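Local coordinates for pullulanase (Bacillus acidopullulyticus, PDB 2WAN), which hydrolyses alpha-1,6-glucosidic linkages in pullulan and at the branch points of starch-type polysaccharides, at residues Y311-G315 and N316-N320; A522-E526 and G527-I531; D708-K711 and N712-G716. One frame throughout, in Å; residues are numbered along the deposited sequence. Where two conformers were deposited one is given.

Contact 1: Y311-G315 and N316-N320; sequences YDYSG and NDLGN
Tyr-313 and Asp-317, four residues apart, close a loop by joining a phenol to a carboxylate, and the tyrosine can be followed outward atom by atom. From CB its ring carbon CG lies opposite the backbone N (chi1 -177°), which carries the ring forward along the chain, over the backbone that follows. One face of the ring receives Gly-315 N, 3.4 Å above the plane and displaced toward the rim. Tyr-313 CD2 is the first atom to reach the far side of the loop, meeting Leu-318 CD2 at 4.0 Å in an apolar contact in which the two side chains run past each other in opposite senses. Tyr-313 CE2 is shared, lying 4.1 Å from Leu-318 CD2 and closer to the carboxylate. At the tip, Tyr-313 OH donates a short hydrogen bond of 2.5 Å to Asp-317 OD1. The acceptor sits at the ring's edge, near its plane, and is approached on its syn side, with ring and carboxylate planes turned 37° apart. Asp-317 OD2 forms a salt bridge with Arg-330, so each carboxylate oxygen has a different partner, which should limit the rotation of the group. Gly-315 leaves room for the phenol, since a beta carbon there would collide with Tyr-313 OH. A water accepts from Leu-318 N and lies within hydrogen-bonding reach of Gly-315 O. Met-598 of helix 597-614 touches both Tyr-313 and Leu-318. This loop, closed by a tyrosine-aspartate hydrogen bond, leads into the first strand, 319-322, of the beta-sandwich module of the CBM48 family.

Contact 2: A522-E526 and G527-I531; sequences ATTPE and GTARI
Arg-530 sends CG between its own backbone N and carbonyl carbon (chi1 61°), then bends at chi3 (75°), and these two turns fold the guanidinium back beside the N-terminal end of helix 529-543 to reach Pro-525. The setting is a type II' beta turn from Glu-526 to Ala-529, leading into a helix of the alpha-amylase-type catalytic domain, with Gly-527 supplying the positive phi. Arg-530 NH2 gives Pro-525 O a nearly straight hydrogen bond of 2.7 Å. It arrives in the carbonyl plane on a lone pair, and the oxygen lies almost in the guanidinium plane, so the two flat groups meet edge on. Pro-525 CB also packs 3.5 Å from Arg-530 NH2. The other terminal nitrogen, NH1, forms salt bridges with Glu-493 and Glu-499 and a hydrogen bond with Pro-517 O. Were Arg-530 replaced by alanine, Pro-525 O and Pro-517 O would be likely to lose a donor, and Glu-493 and Glu-499 their shared positive partner. Carbon-to-carbon packing accompanies the polar contacts: Ala-522 CB rests 3.7 Å from Arg-530 CA, and Thr-524 CG2 meets Ala-529 CB at 3.7 Å. The hydroxyl of the same threonine points opposite its own backbone N (chi1 -180°), and Thr-524 OG1 accepts from Glu-526 N at 3.2 Å in an ST turn. A single water stitches the loop to the helix start: it accepts from Arg-530 N at 2.9 Å and from Arg-530 NE at 3.2 Å, with Thr-524 O and Gly-527 O within reach of its protons.

Contact 3: D708-K711 and N712-G716; sequences DVIK and NGVIG
Asn-712 folds its side chain back over the preceding turn of helix 707-714, where its CB lies 3.6 Å from both Asp-708 O and Val-709 O. With chi1 at -87°, the amide is laid alongside the helix, and Asn-712 ND2 donates to Asp-708 O at 2.9 Å. The same oxygen accepts the helical bond from Asn-712 N at 3.0 Å, so one carbonyl is gripped twice by one residue. The two donors come from opposite faces of the carbonyl plane; ND2 stands well above it, 44° out, rather than on a lone pair. Backbone bonds continue from Gly-713 N to Val-709 O and from Val-714 N to Ile-710 O, the latter 2.8 Å long. The last of the series stretches to 3.3 Å between Ile-715 N and Lys-711 O, at the residue where helical angles are left. A Schellman motif then ends the helix, with Gly-716 at positive phi as C-prime: Gly-716 N bonds to Gly-713 O, and the backbone N of the next residue closes the 6-to-1 bond to Asn-712 O. On the apolar flank, Ile-710 CG2 and Val-714 CG2 approach to 4.3 Å. That flank faces the C-terminal beta domain: Ile-710 touches Val-852, Val-714 touches Phe-854, and Val-714 and Ile-715 both lie on Leu-842 and Phe-844. Lys-711 adds a cation-pi contact with Phe-844, so the closing turns of the helix pack against strands 842-844 and 852-856.

Following the chain from its N terminus, each contact closes only a few residues, and the three come in series, with no nesting or crossing. Contact 1 shapes the entry to the CBM48 sandwich and leans on helix 597-614 of the catalytic part. Contact 2 prepares the start of helix 529-543, which leads into barrel strand 547-552; its nearest atoms lie about 10 Å from those of contact 1. Contact 3 ends helix 707-714, which precedes barrel strand 728-730, and faces the C-terminal beta sheet. Its centre is about 46 Å from each of the others, and contacts 1 and 3 lie on opposite sides of the chain's centre.

Contact 1: Y311-G315 and N316-N320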
ATOM      1  N   TYR A 311      10.448   8.469 -23.768  1.00 18.27           N
ATOM      2  CA  TYR A 311       9.848   9.421 -22.821  1.00 17.45           C
ATOM      3  C   TYR A 311      10.245   9.114 -21.382  1.00 19.07           C
ATOM      4  O   TYR A 311       9.617   9.625 -20.444  1.00 18.28           O
ATOM      5  CB  TYR A 311       8.314   9.415 -22.934  1.00 17.30           C
ATOM      6  CG  TYR A 311       7.822   9.539 -24.359  1.00 21.14           C
ATOM      7  CD1 TYR A 311       7.980  10.734 -25.060  1.00 24.82           C
ATOM      8  CD2 TYR A 311       7.210   8.466 -25.007  1.00 19.61           C
ATOM      9  CE1 TYR A 311       7.553  10.862 -26.372  1.00 23.53           C
ATOM     10  CE2 TYR A 311       6.764   8.586 -26.335  1.00 20.05           C
ATOM     11  CZ  TYR A 311       6.945   9.793 -27.002  1.00 22.51           C
ATOM     12  OH  TYR A 311       6.540   9.956 -28.314  1.00 21.37           O
ATOM     13  N   ASP A 312      11.279   8.292 -21.210  1.00 17.24           N
ATOM     14  CA  ASP A 312      11.707   7.886 -19.880  0.50 19.42           C
ATOM     15  C   ASP A 312      12.972   8.609 -19.421  1.00 19.03           C
ATOM     16  O   ASP A 312      14.084   8.352 -19.904  1.00 18.05           O
ATOM     17  CB  ASP A 312      11.875   6.372 -19.793  0.50 20.50           C
ATOM     18  CG  ASP A 312      12.328   5.929 -18.426  0.50 26.82           C
ATOM     19  OD1 ASP A 312      11.635   6.282 -17.440  0.50 18.97           O
ATOM     20  OD2 ASP A 312      13.383   5.255 -18.342  0.50 28.87           O
ATOM     21  N   TYR A 313      12.788   9.525 -18.481  1.00 17.58           N
ATOM     22  CA  TYR A 313      13.891  10.323 -17.961  1.00 15.89           C
ATOM     23  C   TYR A 313      14.423   9.746 -16.664  1.00 17.81           C
ATOM     24  O   TYR A 313      13.684   9.617 -15.689  1.00 18.82           O
ATOM     25  CB  TYR A 313      13.461  11.778 -17.750  1.00 15.46           C
ATOM     26  CG  TYR A 313      14.615  12.653 -17.266  1.00 12.87           C
ATOM     27  CD1 TYR A 313      15.642  13.024 -18.134  1.00 16.44           C
ATOM     28  CD2 TYR A 313      14.686  13.092 -15.937  1.00 19.50           C
ATOM     29  CE1 TYR A 313      16.707  13.803 -17.707  1.00 16.66           C
ATOM     30  CE2 TYR A 313      15.748  13.886 -15.495  1.00 15.24           C
ATOM     31  CZ  TYR A 313      16.761  14.238 -16.397  1.00 15.63           C
ATOM     32  OH  TYR A 313      17.827  15.010 -15.995  1.00 16.97           O
ATOM     33  N   SER A 314      15.707   9.412 -16.655  1.00 18.35           N
ATOM     34  CA  SER A 314      16.294   8.725 -15.512  1.00 20.44           C
ATOM     35  C   SER A 314      17.216   9.595 -14.654  1.00 19.29           C
ATOM     36  O   SER A 314      17.822   9.093 -13.702  1.00 20.92           O
ATOM     37  CB  SER A 314      17.005   7.445 -15.965  1.00 21.95           C
ATOM     38  OG  SER A 314      18.083   7.733 -16.829  1.00 25.74           O
ATOM     39  N   GLY A 315      17.327  10.883 -14.975  1.00 18.02           N
ATOM     40  CA  GLY A 315      18.158  11.788 -14.160  1.00 16.78           C
ATOM     41  C   GLY A 315      17.610  11.977 -12.750  1.00 19.11           C
ATOM     42  O   GLY A 315      16.433  11.709 -12.494  1.00 20.37           O
ATOM     43  N   ASN A 316      18.457  12.470 -11.847  1.00 18.07           N
ATOM     44  CA  ASN A 316      18.090  12.630 -10.435  1.00 18.26           C
ATOM     45  C   ASN A 316      17.775  14.084 -10.068  1.00 16.29           C
ATOM     46  O   ASN A 316      17.721  14.424  -8.886  1.00 18.14           O
ATOM     47  CB  ASN A 316      19.216  12.091  -9.534  1.00 20.58           C
ATOM     48  CG  ASN A 316      20.549  12.841  -9.735  1.00 29.90           C
ATOM     49  OD1 ASN A 316      20.605  13.891 -10.386  1.00 33.06           O
ATOM     50  ND2 ASN A 316      21.623  12.296  -9.174  1.00 36.20           N
ATOM     51  N   ASP A 317      17.533  14.921 -11.085  1.00 14.70           N
ATOM     52  CA  ASP A 317      17.395  16.362 -10.908  1.00 15.54           C
ATOM     53  C   ASP A 317      15.990  16.926 -11.181  1.00 15.50           C
ATOM     54  O   ASP A 317      15.838  18.142 -11.371  1.00 16.59           O
ATOM     55  CB  ASP A 317      18.441  17.112 -11.757  1.00 15.87           C
ATOM     56  CG  ASP A 317      18.220  16.940 -13.244  1.00 19.29           C
ATOM     57  OD1 ASP A 317      17.672  15.895 -13.657  1.00 18.13           O
ATOM     58  OD2 ASP A 317      18.605  17.850 -14.006  1.00 20.09           O
ATOM     59  N   LEU A 318      14.958  16.083 -11.202  1.00 13.23           N
ATOM     60  CA  LEU A 318      13.607  16.658 -11.290  1.00 12.49           C
ATOM     61  C   LEU A 318      13.332  17.553 -10.071  1.00 14.99           C
ATOM     62  O   LEU A 318      13.705  17.213  -8.929  1.00 13.57           O
ATOM     63  CB  LEU A 318      12.518  15.589 -11.474  1.00 11.50           C
ATOM     64  CG  LEU A 318      12.561  14.798 -12.797  1.00 13.31           C
ATOM     65  CD1 LEU A 318      11.443  13.734 -12.812  1.00 12.51           C
ATOM     66  CD2 LEU A 318      12.428  15.719 -14.004  1.00 14.08           C
ATOM     67  N   GLY A 319      12.702  18.697 -10.328  1.00 12.23           N
ATOM     68  CA  GLY A 319      12.442  19.701  -9.305  1.00 13.67           C
ATOM     69  C   GLY A 319      13.360  20.902  -9.446  1.00 14.76           C
ATOM     70  O   GLY A 319      13.744  21.257 -10.566  1.00 14.11           O
ATOM     71  N   ASN A 320      13.692  21.538  -8.329  1.00 13.82           N
ATOM     72  CA  ASN A 320      14.672  22.632  -8.344  1.00 15.27           C
ATOM     73  C   ASN A 320      15.930  22.225  -7.593  1.00 15.06           C
ATOM     74  O   ASN A 320      15.869  21.495  -6.596  1.00 16.79           O
ATOM     75  CB  ASN A 320      14.087  23.952  -7.806  1.00 13.25           C
ATOM     76  CG  ASN A 320      13.747  23.887  -6.319  1.00 14.40           C
ATOM     77  OD1 ASN A 320      12.613  23.528  -5.931  1.00 15.03           O
ATOM     78  ND2 ASN A 320      14.713  24.233  -5.479  1.00 13.55           N
TER
HETATM   79  O   HOH W   1      14.734  13.103 -10.158  1.00 18.30           O

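Contact 2: A522-E526 and G527-I531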
ATOM      1  N   ALA A 522       3.342  22.541  12.145  1.00 10.07           N
ATOM      2  CA  ALA A 522       4.447  23.469  12.411  1.00  9.97           C
ATOM      3  C   ALA A 522       3.944  24.656  13.216  1.00  8.70           C
ATOM      4  O   ALA A 522       2.740  24.950  13.187  1.00 11.04           O
ATOM      5  CB  ALA A 522       5.049  23.957  11.094  1.00 10.18           C
ATOM      6  N   THR A 523       4.858  25.361  13.901  1.00  8.79           N
ATOM      7  CA  THR A 523       4.471  26.559  14.647  1.00  8.44           C
ATOM      8  C   THR A 523       4.005  27.694  13.713  1.00 11.05           C
ATOM      9  O   THR A 523       3.271  28.604  14.124  1.00 12.57           O
ATOM     10  CB  THR A 523       5.578  27.067  15.601  1.00 10.35           C
ATOM     11  OG1 THR A 523       6.747  27.428  14.854  1.00 12.00           O
ATOM     12  CG2 THR A 523       5.928  26.001  16.638  1.00 12.07           C
ATOM     13  N   THR A 524       4.436  27.617  12.461  1.00 11.27           N
ATOM     14  CA  THR A 524       3.954  28.512  11.408  1.00  9.36           C
ATOM     15  C   THR A 524       4.027  27.793  10.055  1.00  9.62           C
ATOM     16  O   THR A 524       4.940  26.994   9.820  1.00 10.17           O
ATOM     17  CB  THR A 524       4.786  29.828  11.330  1.00 11.01           C
ATOM     18  OG1 THR A 524       4.262  30.658  10.283  1.00 10.29           O
ATOM     19  CG2 THR A 524       6.247  29.536  11.005  1.00 11.97           C
ATOM     20  N   PRO A 525       3.069  28.078   9.161  1.00  9.71           N
ATOM     21  CA  PRO A 525       3.159  27.504   7.813  1.00  8.92           C
ATOM     22  C   PRO A 525       4.087  28.287   6.898  1.00 10.60           C
ATOM     23  O   PRO A 525       4.341  27.872   5.771  1.00 11.57           O
ATOM     24  CB  PRO A 525       1.712  27.594   7.311  1.00 10.51           C
ATOM     25  CG  PRO A 525       1.169  28.771   7.976  1.00 12.47           C
ATOM     26  CD  PRO A 525       1.788  28.784   9.357  1.00 10.49           C
ATOM     27  N   GLU A 526       4.593  29.411   7.389  1.00 12.79           N
ATOM     28  CA  GLU A 526       5.508  30.227   6.604  1.00  9.32           C
ATOM     29  C   GLU A 526       6.860  29.561   6.446  1.00  8.92           C
ATOM     30  O   GLU A 526       7.478  29.130   7.437  1.00 11.80           O
ATOM     31  CB  GLU A 526       5.719  31.593   7.278  1.00  9.73           C
ATOM     32  CG  GLU A 526       4.470  32.503   7.339  1.00 11.28           C
ATOM     33  CD  GLU A 526       4.025  33.000   5.959  1.00 16.92           C
ATOM     34  OE1 GLU A 526       4.804  32.887   4.998  1.00 15.62           O
ATOM     35  OE2 GLU A 526       2.889  33.486   5.839  1.00 15.33           O
ATOM     36  N   GLY A 527       7.335  29.541   5.204  1.00  9.98           N
ATOM     37  CA  GLY A 527       8.734  29.193   4.920  1.00 10.29           C
ATOM     38  C   GLY A 527       9.133  27.801   5.365  1.00 12.56           C
ATOM     39  O   GLY A 527       8.370  26.847   5.227  1.00 12.44           O
ATOM     40  N   THR A 528      10.324  27.714   5.957  1.00 11.47           N
ATOM     41  CA  THR A 528      10.940  26.425   6.241  1.00 11.00           C
ATOM     42  C   THR A 528      10.824  25.955   7.690  1.00 11.31           C
ATOM     43  O   THR A 528      11.447  24.956   8.040  1.00 11.86           O
ATOM     44  CB  THR A 528      12.426  26.412   5.835  1.00  9.80           C
ATOM     45  OG1 THR A 528      13.133  27.409   6.595  1.00 13.04           O
ATOM     46  CG2 THR A 528      12.572  26.694   4.355  1.00 13.90           C
ATOM     47  N   ALA A 529      10.064  26.649   8.536  1.00  9.28           N
ATOM     48  CA  ALA A 529       9.881  26.182   9.926  1.00 10.81           C
ATOM     49  C   ALA A 529       9.350  24.752   9.956  1.00 10.75           C
ATOM     50  O   ALA A 529       9.741  23.961  10.814  1.00 11.50           O
ATOM     51  CB  ALA A 529       8.956  27.093  10.713  1.00 11.66           C
ATOM     52  N   ARG A 530       8.461  24.420   9.025  1.00 11.68           N
ATOM     53  CA  ARG A 530       7.897  23.057   8.983  1.00  9.50           C
ATOM     54  C   ARG A 530       8.978  21.989   8.755  1.00  8.84           C
ATOM     55  O   ARG A 530       8.864  20.869   9.266  1.00 10.56           O
ATOM     56  CB  ARG A 530       6.828  22.951   7.916  1.00  9.87           C
ATOM     57  CG  ARG A 530       7.348  23.234   6.502  1.00  8.60           C
ATOM     58  CD  ARG A 530       6.192  23.155   5.526  1.00  9.39           C
ATOM     59  NE  ARG A 530       5.285  24.316   5.558  1.00  9.89           N
ATOM     60  CZ  ARG A 530       4.029  24.292   5.118  1.00 12.36           C
ATOM     61  NH1 ARG A 530       3.462  23.156   4.683  1.00  9.37           N
ATOM     62  NH2 ARG A 530       3.327  25.412   5.120  1.00 11.69           N
ATOM     63  N   ILE A 531      10.019  22.352   7.998  1.00 10.12           N
ATOM     64  CA  ILE A 531      11.126  21.431   7.705  1.00  8.93           C
ATOM     65  C   ILE A 531      11.970  21.236   8.963  1.00 11.25           C
ATOM     66  O   ILE A 531      12.179  20.100   9.404  1.00  9.59           O
ATOM     67  CB  ILE A 531      11.984  21.928   6.526  1.00  7.50           C
ATOM     68  CG1 ILE A 531      11.117  22.062   5.263  1.00 10.22           C
ATOM     69  CG2 ILE A 531      13.177  20.969   6.281  1.00  9.56           C
ATOM     70  CD1 ILE A 531      11.903  22.492   3.989  1.00 11.65           C
TER
HETATM   71  O   HOH W   2       6.584  26.271   7.715  1.00 10.25           O

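Contact 3: D708-K711 and N712-G716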
ATOM      1  N   ASP A 708      -6.664 -22.262  16.347  1.00 14.06           N
ATOM      2  CA  ASP A 708      -5.779 -22.490  15.194  1.00 15.71           C
ATOM      3  C   ASP A 708      -5.314 -21.188  14.548  1.00 14.23           C
ATOM      4  O   ASP A 708      -4.162 -21.097  14.112  1.00 13.75           O
ATOM      5  CB  ASP A 708      -6.438 -23.387  14.139  1.00 18.28           C
ATOM      6  CG  ASP A 708      -6.599 -24.821  14.613  1.00 24.54           C
ATOM      7  OD1 ASP A 708      -5.806 -25.280  15.465  1.00 25.20           O
ATOM      8  OD2 ASP A 708      -7.530 -25.488  14.124  1.00 32.26           O
ATOM      9  N   VAL A 709      -6.211 -20.208  14.463  1.00 14.59           N
ATOM     10  CA  VAL A 709      -5.851 -18.886  13.934  1.00 14.43           C
ATOM     11  C   VAL A 709      -4.740 -18.277  14.810  1.00 14.38           C
ATOM     12  O   VAL A 709      -3.724 -17.760  14.313  1.00 12.30           O
ATOM     13  CB  VAL A 709      -7.084 -17.956  13.867  1.00 15.03           C
ATOM     14  CG1 VAL A 709      -6.677 -16.516  13.692  1.00 13.15           C
ATOM     15  CG2 VAL A 709      -7.991 -18.375  12.705  1.00 16.87           C
ATOM     16  N   ILE A 710      -4.917 -18.371  16.119  1.00 12.84           N
ATOM     17  CA  ILE A 710      -3.918 -17.810  17.048  1.00 11.33           C
ATOM     18  C   ILE A 710      -2.584 -18.544  16.953  1.00 12.78           C
ATOM     19  O   ILE A 710      -1.516 -17.917  16.967  1.00 11.55           O
ATOM     20  CB  ILE A 710      -4.449 -17.792  18.513  1.00 11.10           C
ATOM     21  CG1 ILE A 710      -5.695 -16.886  18.640  1.00 11.34           C
ATOM     22  CG2 ILE A 710      -3.356 -17.354  19.497  1.00 12.42           C
ATOM     23  CD1 ILE A 710      -5.529 -15.426  18.125  1.00 15.12           C
ATOM     24  N   LYS A 711      -2.627 -19.875  16.879  1.00 10.73           N
ATOM     25  CA  LYS A 711      -1.389 -20.636  16.697  1.00 12.27           C
ATOM     26  C   LYS A 711      -0.644 -20.189  15.433  1.00 10.26           C
ATOM     27  O   LYS A 711       0.578 -20.041  15.442  1.00 11.24           O
ATOM     28  CB  LYS A 711      -1.692 -22.137  16.645  1.00 11.78           C
ATOM     29  CG  LYS A 711      -2.062 -22.703  18.028  1.00 15.19           C
ATOM     30  CD  LYS A 711      -2.573 -24.137  17.934  1.00 17.66           C
ATOM     31  CE  LYS A 711      -1.463 -25.149  17.820  1.00 26.41           C
ATOM     32  NZ  LYS A 711      -1.993 -26.498  18.201  1.00 32.58           N
ATOM     33  N   ASN A 712      -1.379 -19.986  14.345  1.00 10.79           N
ATOM     34  CA  ASN A 712      -0.752 -19.546  13.104  1.00 12.77           C
ATOM     35  C   ASN A 712      -0.116 -18.162  13.219  1.00 14.25           C
ATOM     36  O   ASN A 712       0.934 -17.914  12.621  1.00 12.60           O
ATOM     37  CB  ASN A 712      -1.741 -19.604  11.945  1.00 13.79           C
ATOM     38  CG  ASN A 712      -1.769 -20.955  11.292  1.00 16.96           C
ATOM     39  OD1 ASN A 712      -0.853 -21.316  10.553  1.00 17.35           O
ATOM     40  ND2 ASN A 712      -2.817 -21.727  11.574  1.00 20.33           N
ATOM     41  N   GLY A 713      -0.747 -17.279  13.995  1.00 11.64           N
ATOM     42  CA  GLY A 713      -0.154 -15.969  14.305  1.00 11.58           C
ATOM     43  C   GLY A 713       1.059 -16.045  15.230  1.00 10.00           C
ATOM     44  O   GLY A 713       2.023 -15.294  15.053  1.00 11.72           O
ATOM     45  N   VAL A 714       1.016 -16.942  16.219  1.00  8.74           N
ATOM     46  CA  VAL A 714       2.139 -17.111  17.167  1.00  8.89           C
ATOM     47  C   VAL A 714       3.442 -17.462  16.422  1.00 10.38           C
ATOM     48  O   VAL A 714       4.516 -16.979  16.772  1.00 11.92           O
ATOM     49  CB  VAL A 714       1.820 -18.199  18.256  1.00  8.92           C
ATOM     50  CG1 VAL A 714       3.104 -18.744  18.874  1.00  8.58           C
ATOM     51  CG2 VAL A 714       0.881 -17.648  19.339  1.00 11.27           C
ATOM     52  N   ILE A 715       3.341 -18.285  15.381  1.00  9.89           N
ATOM     53  CA  ILE A 715       4.550 -18.701  14.657  1.00  9.66           C
ATOM     54  C   ILE A 715       4.963 -17.725  13.538  1.00 10.28           C
ATOM     55  O   ILE A 715       5.727 -18.089  12.646  1.00 11.00           O
ATOM     56  CB  ILE A 715       4.455 -20.168  14.124  1.00  9.92           C
ATOM     57  CG1 ILE A 715       3.351 -20.330  13.085  1.00 11.35           C
ATOM     58  CG2 ILE A 715       4.252 -21.152  15.285  1.00 11.67           C
ATOM     59  CD1 ILE A 715       3.400 -21.715  12.381  1.00 12.83           C
ATOM     60  N   GLY A 716       4.480 -16.483  13.615  1.00 10.00           N
ATOM     61  CA  GLY A 716       4.863 -15.442  12.662  1.00  9.13           C
ATOM     62  C   GLY A 716       4.332 -15.703  11.271  1.00  9.93           C
ATOM     63  O   GLY A 716       4.969 -15.296  10.294  1.00 12.75           O
TER